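Local coordinates for protein methanogen homoaconitase large subunit (Methanocaldococcus jannaschii, PDB 4KP2) that forms the large, iron-sulfur-binding subunit of a hydro-lyase that interconverts (R)-homocitrate and homoisocitrate by way of cis-homoaconitate, at residues A[291-296]-A[424-429]; A[339-344]-A[430-435]. All blocks are in the same frame, centred on the assembly; numbering follows the deposited sequence.

Both contacts are made by one helix, 424-433, which follows strand 418-421 at an edge of a parallel five-stranded sheet. Contact 1 uses its first half, where Lys425 and Ile426 meet the segment 291-296, whose second half is the short strand 294-296. Contact 2 uses its last turn and the residue just after it, Gly434, against the loop 339-344 between helix 328-338 and strand 348-351. The segments adjoin at Ile429 and Ser430, and the contact centres lie about 14 Å apart. Contact 1 is about 18 Å from the centre of the chain and contact 2 about 26 Å. Neither lies at Cys323, Cys383 and Cys386, the predicted ligands of the [4Fe-4S] cluster.

Contact 1 of 2, residues A[291-296]-A[424-429]; sequences MEEQVA and PKIAAI
Glu293 and Lys425 form the polar half of this contact through a salt bridge, with Lys425 NZ 2.9 Å from Glu293 OE2. The ammonium comes from above the carboxylate, 44° out of its plane, and the two side chains cross at about a right angle. Lys425 reaches that far because its CG stands anti to the backbone N (chi1 171°) and the chain beyond stays extended. Each end has a second partner: Asn438 ND2 hydrogen-bonds to Glu293 OE1, and Lys425 NZ makes a weak bond to Asn186 O. The carboxylate is therefore engaged through both oxygens, which should restrict its rotation.

The apolar half centres on one methyl group. Ile426 CD1 packs 3.7 Å from Glu293 CB and 4.0 Å from Val295 CG2, so the aliphatic base of the glutamate and the valine share a single partner. The CB of Gln294 points away from the helix; its NE2 donates to Glu292 O over 2.6 Å, from above the carbonyl plane, a bond internal to 291-296.

Helix 424-433 is thus joined to strand 294-296, which pairs antiparallel with strand 304-306. Behind Gln294 lies helix 189-200, through Leu194 and Arg195, while Ile307 and Val310 touch Val295. Lys425 also rests against Glu333 and Tyr337 of helix 328-338.

Contact 2 of 2, residues A[339-344]-A[430-435]; sequences KGREVH and SAVKGY
His344 carries its CG anti to the backbone N (chi1 -173°), which swings the imidazole over Gly434, the first residue beyond helix 424-433. Arg341 instead folds back, bent at chi2 and chi3, and this lays its guanidinium against Val432.

The backbone supplies the polar link: His344 N, in the loop between helix 328-338 and strand 348-351, donates to Ala431 O of the last helical turn at 2.9 Å, with an N-H...O angle of 159° and the donor in the carbonyl plane. Beside it, Val343 CG1 comes within 3.3 Å of the same oxygen. The CA atoms of Val343 and Val432 are 4.6 Å apart, a close approach of the two backbones.

Gly434 CA sits over one face of the His344 ring, 4.1 Å from its centroid and 28° off the normal, a CH-pi contact. Gly434 ends the helix with positive phi, and a CB here would run into His344 CG as well as the carbonyl O of Lys433. His344 CB also lies 3.3 Å from Val432 O, while ND1 is hydrogen-bonded to Asp346 N, which helps fix the ring's rotation. With an alanine here in place of His344 the ring over Gly434 CA is gone, and Asp346 N is likely to lose its acceptor.

On the more exposed side, Val432 CG1 lies against one face of the Arg341 guanidinium, nearest NH2 at 3.4 Å. Away from the annotated sites, the one hydrogen bond across these segments probably helps fix the loop at the helix end, together with Val343's backbone bond to Ala374, while dispersive contacts from the imidazole and guanidinium faces cover Gly434 and Val432.

Contact 1 of 2, residues A[291-296]-A[424-429]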
ATOM      1  N   MET A 291     -32.844  -4.482 -16.995  1.00 81.43           N
ATOM      2  CA  MET A 291     -32.452  -4.331 -15.601  1.00 75.95           C
ATOM      3  C   MET A 291     -31.471  -3.179 -15.428  1.00 74.70           C
ATOM      4  O   MET A 291     -30.548  -3.013 -16.226  1.00 69.22           O
ATOM      5  CB  MET A 291     -31.825  -5.627 -15.085  1.00 71.27           C
ATOM      6  CG  MET A 291     -31.418  -5.583 -13.622  1.00 69.66           C
ATOM      7  SD  MET A 291     -30.414  -6.999 -13.140  1.00 79.35           S
ATOM      8  CE  MET A 291     -28.955  -6.736 -14.148  1.00 69.61           C
ATOM      9  N   GLU A 292     -31.674  -2.384 -14.382  1.00 68.50           N
ATOM     10  CA  GLU A 292     -30.756  -1.300 -14.059  1.00 68.01           C
ATOM     11  C   GLU A 292     -29.513  -1.852 -13.377  1.00 66.12           C
ATOM     12  O   GLU A 292     -29.462  -3.028 -13.016  1.00 64.51           O
ATOM     13  CB  GLU A 292     -31.428  -0.275 -13.143  1.00 68.75           C
ATOM     14  CG  GLU A 292     -32.651   0.400 -13.738  1.00 72.08           C
ATOM     15  CD  GLU A 292     -33.173   1.527 -12.864  1.00 74.85           C
ATOM     16  OE1 GLU A 292     -34.255   1.363 -12.263  1.00 74.12           O
ATOM     17  OE2 GLU A 292     -32.499   2.575 -12.779  1.00 73.46           O
ATOM     18  N   GLU A 293     -28.510  -0.998 -13.202  1.00 59.14           N
ATOM     19  CA  GLU A 293     -27.302  -1.380 -12.483  1.00 62.24           C
ATOM     20  C   GLU A 293     -27.584  -1.483 -10.986  1.00 58.91           C
ATOM     21  O   GLU A 293     -28.506  -0.847 -10.475  1.00 55.47           O
ATOM     22  CB  GLU A 293     -26.169  -0.396 -12.771  1.00 60.77           C
ATOM     23  CG  GLU A 293     -25.471  -0.647 -14.099  1.00 60.00           C
ATOM     24  CD  GLU A 293     -24.975   0.626 -14.748  1.00 66.71           C
ATOM     25  OE1 GLU A 293     -25.818   1.413 -15.224  1.00 64.84           O
ATOM     26  OE2 GLU A 293     -23.744   0.839 -14.783  1.00 68.49           O
ATOM     27  N   GLN A 294     -26.787  -2.283 -10.286  1.00 56.07           N
ATOM     28  CA  GLN A 294     -27.102  -2.646  -8.909  1.00 54.77           C
ATOM     29  C   GLN A 294     -26.085  -2.140  -7.883  1.00 61.58           C
ATOM     30  O   GLN A 294     -24.880  -2.341  -8.033  1.00 61.87           O
ATOM     31  CB  GLN A 294     -27.250  -4.165  -8.795  1.00 62.24           C
ATOM     32  CG  GLN A 294     -28.218  -4.774  -9.801  1.00 56.63           C
ATOM     33  CD  GLN A 294     -29.647  -4.303  -9.607  1.00 58.95           C
ATOM     34  OE1 GLN A 294     -30.327  -4.712  -8.664  1.00 52.55           O
ATOM     35  NE2 GLN A 294     -30.110  -3.439 -10.502  1.00 59.74           N
ATOM     36  N   VAL A 295     -26.589  -1.483  -6.841  1.00 56.48           N
ATOM     37  CA  VAL A 295     -25.771  -1.035  -5.718  1.00 57.65           C
ATOM     38  C   VAL A 295     -26.365  -1.484  -4.380  1.00 64.60           C
ATOM     39  O   VAL A 295     -27.473  -1.084  -4.020  1.00 64.81           O
ATOM     40  CB  VAL A 295     -25.627   0.497  -5.701  1.00 60.23           C
ATOM     41  CG1 VAL A 295     -24.927   0.953  -4.427  1.00 54.42           C
ATOM     42  CG2 VAL A 295     -24.876   0.975  -6.934  1.00 60.10           C
ATOM     43  N   ALA A 296     -25.623  -2.308  -3.645  1.00 60.69           N
ATOM     44  CA  ALA A 296     -26.094  -2.830  -2.364  1.00 54.25           C
ATOM     45  C   ALA A 296     -25.926  -1.821  -1.230  1.00 54.53           C
ATOM     46  O   ALA A 296     -24.855  -1.240  -1.059  1.00 52.54           O
ATOM     47  CB  ALA A 296     -25.385  -4.132  -2.025  1.00 53.29           C
ATOM     48  N   PRO A 424     -17.013  -2.002 -10.474  1.00 50.09           N
ATOM     49  CA  PRO A 424     -15.864  -1.116 -10.692  1.00 50.42           C
ATOM     50  C   PRO A 424     -16.231   0.092 -11.548  1.00 51.63           C
ATOM     51  O   PRO A 424     -15.683   1.177 -11.347  1.00 53.74           O
ATOM     52  CB  PRO A 424     -14.882  -2.005 -11.453  1.00 52.20           C
ATOM     53  CG  PRO A 424     -15.204  -3.374 -11.004  1.00 50.55           C
ATOM     54  CD  PRO A 424     -16.690  -3.404 -10.796  1.00 49.70           C
ATOM     55  N   LYS A 425     -17.145  -0.106 -12.493  1.00 54.85           N
ATOM     56  CA  LYS A 425     -17.639   0.978 -13.331  1.00 57.67           C
ATOM     57  C   LYS A 425     -18.270   2.076 -12.482  1.00 54.73           C
ATOM     58  O   LYS A 425     -17.855   3.233 -12.541  1.00 53.27           O
ATOM     59  CB  LYS A 425     -18.664   0.445 -14.330  1.00 56.32           C
ATOM     60  CG  LYS A 425     -19.394   1.528 -15.105  1.00 60.09           C
ATOM     61  CD  LYS A 425     -20.535   0.933 -15.913  1.00 61.98           C
ATOM     62  CE  LYS A 425     -21.334   2.011 -16.625  1.00 64.41           C
ATOM     63  NZ  LYS A 425     -22.531   1.445 -17.309  1.00 59.51           N
ATOM     64  N   ILE A 426     -19.270   1.700 -11.691  1.00 55.85           N
ATOM     65  CA  ILE A 426     -19.966   2.642 -10.822  1.00 57.75           C
ATOM     66  C   ILE A 426     -19.032   3.193  -9.749  1.00 56.78           C
ATOM     67  O   ILE A 426     -19.120   4.364  -9.376  1.00 56.54           O
ATOM     68  CB  ILE A 426     -21.191   1.982 -10.157  1.00 52.68           C
ATOM     69  CG1 ILE A 426     -22.112   1.380 -11.219  1.00 59.91           C
ATOM     70  CG2 ILE A 426     -21.953   2.986  -9.306  1.00 46.14           C
ATOM     71  CD1 ILE A 426     -23.348   0.722 -10.651  1.00 59.86           C
ATOM     72  N   ALA A 427     -18.132   2.344  -9.264  1.00 55.27           N
ATOM     73  CA  ALA A 427     -17.171   2.745  -8.241  1.00 52.98           C
ATOM     74  C   ALA A 427     -16.252   3.850  -8.747  1.00 55.26           C
ATOM     75  O   ALA A 427     -15.954   4.803  -8.027  1.00 58.20           O
ATOM     76  CB  ALA A 427     -16.356   1.545  -7.781  1.00 50.93           C
ATOM     77  N   ALA A 428     -15.807   3.719  -9.991  1.00 52.01           N
ATOM     78  CA  ALA A 428     -14.930   4.713 -10.598  1.00 56.28           C
ATOM     79  C   ALA A 428     -15.665   6.027 -10.835  1.00 60.30           C
ATOM     80  O   ALA A 428     -15.149   7.100 -10.526  1.00 58.16           O
ATOM     81  CB  ALA A 428     -14.351   4.186 -11.901  1.00 50.48           C
ATOM     82  N   ILE A 429     -16.872   5.932 -11.384  1.00 53.02           N
ATOM     83  CA  ILE A 429     -17.685   7.107 -11.679  1.00 56.96           C
ATOM     84  C   ILE A 429     -18.047   7.868 -10.406  1.00 60.18           C
ATOM     85  O   ILE A 429     -17.975   9.097 -10.363  1.00 64.75           O
ATOM     86  CB  ILE A 429     -18.975   6.720 -12.428  1.00 56.26           C
ATOM     87  CG1 ILE A 429     -18.636   6.036 -13.752  1.00 57.66           C
ATOM     88  CG2 ILE A 429     -19.842   7.944 -12.674  1.00 52.14           C
ATOM     89  CD1 ILE A 429     -19.853   5.539 -14.505  1.00 61.30           C
TER

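Contact 2 of 2, residues A[339-344]-A[430-435]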
ATOM      1  N   LYS A 339     -10.371   7.911 -16.785  1.00 60.42           N
ATOM      2  CA  LYS A 339      -9.397   8.407 -17.746  1.00 59.59           C
ATOM      3  C   LYS A 339      -9.560   9.904 -17.978  1.00 60.60           C
ATOM      4  O   LYS A 339     -10.624  10.368 -18.386  1.00 59.31           O
ATOM      5  CB  LYS A 339      -9.539   7.649 -19.066  1.00 62.01           C
ATOM      6  CG  LYS A 339      -8.247   7.485 -19.844  1.00 61.25           C
ATOM      7  CD  LYS A 339      -8.307   6.241 -20.720  1.00 65.35           C
ATOM      8  CE  LYS A 339      -9.562   6.230 -21.585  1.00 62.02           C
ATOM      9  NZ  LYS A 339      -9.711   4.951 -22.332  1.00 58.30           N
ATOM     10  N   GLY A 340      -8.498  10.655 -17.706  1.00 61.33           N
ATOM     11  CA  GLY A 340      -8.495  12.088 -17.932  1.00 62.50           C
ATOM     12  C   GLY A 340      -9.043  12.892 -16.771  1.00 64.31           C
ATOM     13  O   GLY A 340      -8.716  14.067 -16.615  1.00 70.96           O
ATOM     14  N   ARG A 341      -9.877  12.260 -15.954  1.00 64.74           N
ATOM     15  CA  ARG A 341     -10.509  12.942 -14.832  1.00 61.24           C
ATOM     16  C   ARG A 341      -9.686  12.814 -13.556  1.00 58.02           C
ATOM     17  O   ARG A 341      -8.681  12.104 -13.519  1.00 60.67           O
ATOM     18  CB  ARG A 341     -11.914  12.386 -14.598  1.00 67.52           C
ATOM     19  CG  ARG A 341     -12.834  12.492 -15.801  1.00 63.84           C
ATOM     20  CD  ARG A 341     -13.177  13.940 -16.108  1.00 68.89           C
ATOM     21  NE  ARG A 341     -13.888  14.577 -15.003  1.00 71.23           N
ATOM     22  CZ  ARG A 341     -15.207  14.533 -14.839  1.00 82.96           C
ATOM     23  NH1 ARG A 341     -15.962  13.877 -15.708  1.00 77.07           N
ATOM     24  NH2 ARG A 341     -15.769  15.143 -13.804  1.00 80.89           N
ATOM     25  N   GLU A 342     -10.122  13.508 -12.510  1.00 58.07           N
ATOM     26  CA  GLU A 342      -9.488  13.413 -11.204  1.00 56.80           C
ATOM     27  C   GLU A 342     -10.524  13.004 -10.167  1.00 58.61           C
ATOM     28  O   GLU A 342     -11.716  13.266 -10.334  1.00 60.61           O
ATOM     29  CB  GLU A 342      -8.860  14.749 -10.808  1.00 55.48           C
ATOM     30  CG  GLU A 342      -7.823  15.269 -11.788  1.00 62.11           C
ATOM     31  CD  GLU A 342      -7.235  16.599 -11.361  1.00 64.41           C
ATOM     32  OE1 GLU A 342      -7.370  16.958 -10.171  1.00 54.48           O
ATOM     33  OE2 GLU A 342      -6.641  17.288 -12.218  1.00 67.38           O
ATOM     34  N   VAL A 343     -10.069  12.359  -9.099  1.00 56.78           N
ATOM     35  CA  VAL A 343     -10.964  11.939  -8.029  1.00 59.06           C
ATOM     36  C   VAL A 343     -11.482  13.158  -7.275  1.00 55.40           C
ATOM     37  O   VAL A 343     -10.719  14.071  -6.961  1.00 57.69           O
ATOM     38  CB  VAL A 343     -10.260  10.981  -7.049  1.00 54.80           C
ATOM     39  CG1 VAL A 343     -11.221  10.527  -5.962  1.00 53.74           C
ATOM     40  CG2 VAL A 343      -9.699   9.783  -7.795  1.00 51.25           C
ATOM     41  N   HIS A 344     -12.784  13.169  -7.000  1.00 51.41           N
ATOM     42  CA  HIS A 344     -13.423  14.264  -6.278  1.00 51.57           C
ATOM     43  C   HIS A 344     -12.729  14.525  -4.942  1.00 57.37           C
ATOM     44  O   HIS A 344     -12.231  13.600  -4.299  1.00 60.05           O
ATOM     45  CB  HIS A 344     -14.906  13.959  -6.073  1.00 55.28           C
ATOM     46  CG  HIS A 344     -15.687  15.092  -5.485  1.00 49.55           C
ATOM     47  ND1 HIS A 344     -15.699  15.367  -4.133  1.00 52.22           N
ATOM     48  CD2 HIS A 344     -16.494  16.011  -6.063  1.00 43.94           C
ATOM     49  CE1 HIS A 344     -16.475  16.411  -3.908  1.00 50.90           C
ATOM     50  NE2 HIS A 344     -16.970  16.821  -5.061  1.00 45.30           N
ATOM     51  N   SER A 430     -18.428   7.131  -9.368  1.00 52.33           N
ATOM     52  CA  SER A 430     -18.807   7.740  -8.099  1.00 54.21           C
ATOM     53  C   SER A 430     -17.612   8.392  -7.408  1.00 56.80           C
ATOM     54  O   SER A 430     -17.771   9.341  -6.640  1.00 53.18           O
ATOM     55  CB  SER A 430     -19.453   6.707  -7.174  1.00 51.93           C
ATOM     56  OG  SER A 430     -20.582   6.112  -7.789  1.00 49.09           O
ATOM     57  N   ALA A 431     -16.418   7.878  -7.686  1.00 53.89           N
ATOM     58  CA  ALA A 431     -15.195   8.455  -7.144  1.00 56.44           C
ATOM     59  C   ALA A 431     -14.882   9.776  -7.836  1.00 55.42           C
ATOM     60  O   ALA A 431     -14.261  10.664  -7.252  1.00 51.72           O
ATOM     61  CB  ALA A 431     -14.035   7.485  -7.304  1.00 51.35           C
ATOM     62  N   VAL A 432     -15.318   9.897  -9.086  1.00 56.28           N
ATOM     63  CA  VAL A 432     -15.105  11.110  -9.865  1.00 54.17           C
ATOM     64  C   VAL A 432     -16.040  12.227  -9.416  1.00 54.62           C
ATOM     65  O   VAL A 432     -15.609  13.359  -9.196  1.00 58.93           O
ATOM     66  CB  VAL A 432     -15.315  10.853 -11.370  1.00 55.40           C
ATOM     67  CG1 VAL A 432     -15.287  12.159 -12.148  1.00 60.24           C
ATOM     68  CG2 VAL A 432     -14.262   9.894 -11.898  1.00 52.12           C
ATOM     69  N   LYS A 433     -17.320  11.899  -9.273  1.00 56.36           N
ATOM     70  CA  LYS A 433     -18.334  12.903  -8.966  1.00 63.87           C
ATOM     71  C   LYS A 433     -18.568  13.080  -7.466  1.00 60.28           C
ATOM     72  O   LYS A 433     -19.247  14.015  -7.045  1.00 59.70           O
ATOM     73  CB  LYS A 433     -19.646  12.567  -9.674  1.00 57.86           C
ATOM     74  CG  LYS A 433     -19.498  12.389 -11.175  1.00 49.91           C
ATOM     75  CD  LYS A 433     -20.849  12.329 -11.865  1.00 61.54           C
ATOM     76  CE  LYS A 433     -21.589  13.649 -11.739  1.00 61.40           C
ATOM     77  NZ  LYS A 433     -22.929  13.592 -12.386  1.00 62.01           N
ATOM     78  N   GLY A 434     -18.006  12.180  -6.666  1.00 62.34           N
ATOM     79  CA  GLY A 434     -18.082  12.295  -5.220  1.00 54.82           C
ATOM     80  C   GLY A 434     -19.352  11.734  -4.611  1.00 54.76           C
ATOM     81  O   GLY A 434     -19.557  11.819  -3.400  1.00 55.71           O
ATOM     82  N   TYR A 435     -20.211  11.164  -5.448  1.00 52.23           N
ATOM     83  CA  TYR A 435     -21.442  10.551  -4.963  1.00 59.80           C
ATOM     84  C   TYR A 435     -21.847   9.374  -5.842  1.00 54.59           C
ATOM     85  O   TYR A 435     -21.458   9.298  -7.007  1.00 51.89           O
ATOM     86  CB  TYR A 435     -22.572  11.582  -4.885  1.00 64.03           C
ATOM     87  CG  TYR A 435     -23.008  12.139  -6.224  1.00 62.52           C
ATOM     88  CD1 TYR A 435     -22.349  13.220  -6.798  1.00 56.87           C
ATOM     89  CD2 TYR A 435     -24.086  11.590  -6.908  1.00 61.43           C
ATOM     90  CE1 TYR A 435     -22.749  13.733  -8.020  1.00 56.81           C
ATOM     91  CE2 TYR A 435     -24.492  12.097  -8.126  1.00 64.67           C
ATOM     92  CZ  TYR A 435     -23.821  13.167  -8.677  1.00 66.11           C
ATOM     93  OH  TYR A 435     -24.224  13.671  -9.892  1.00 66.11           O
TER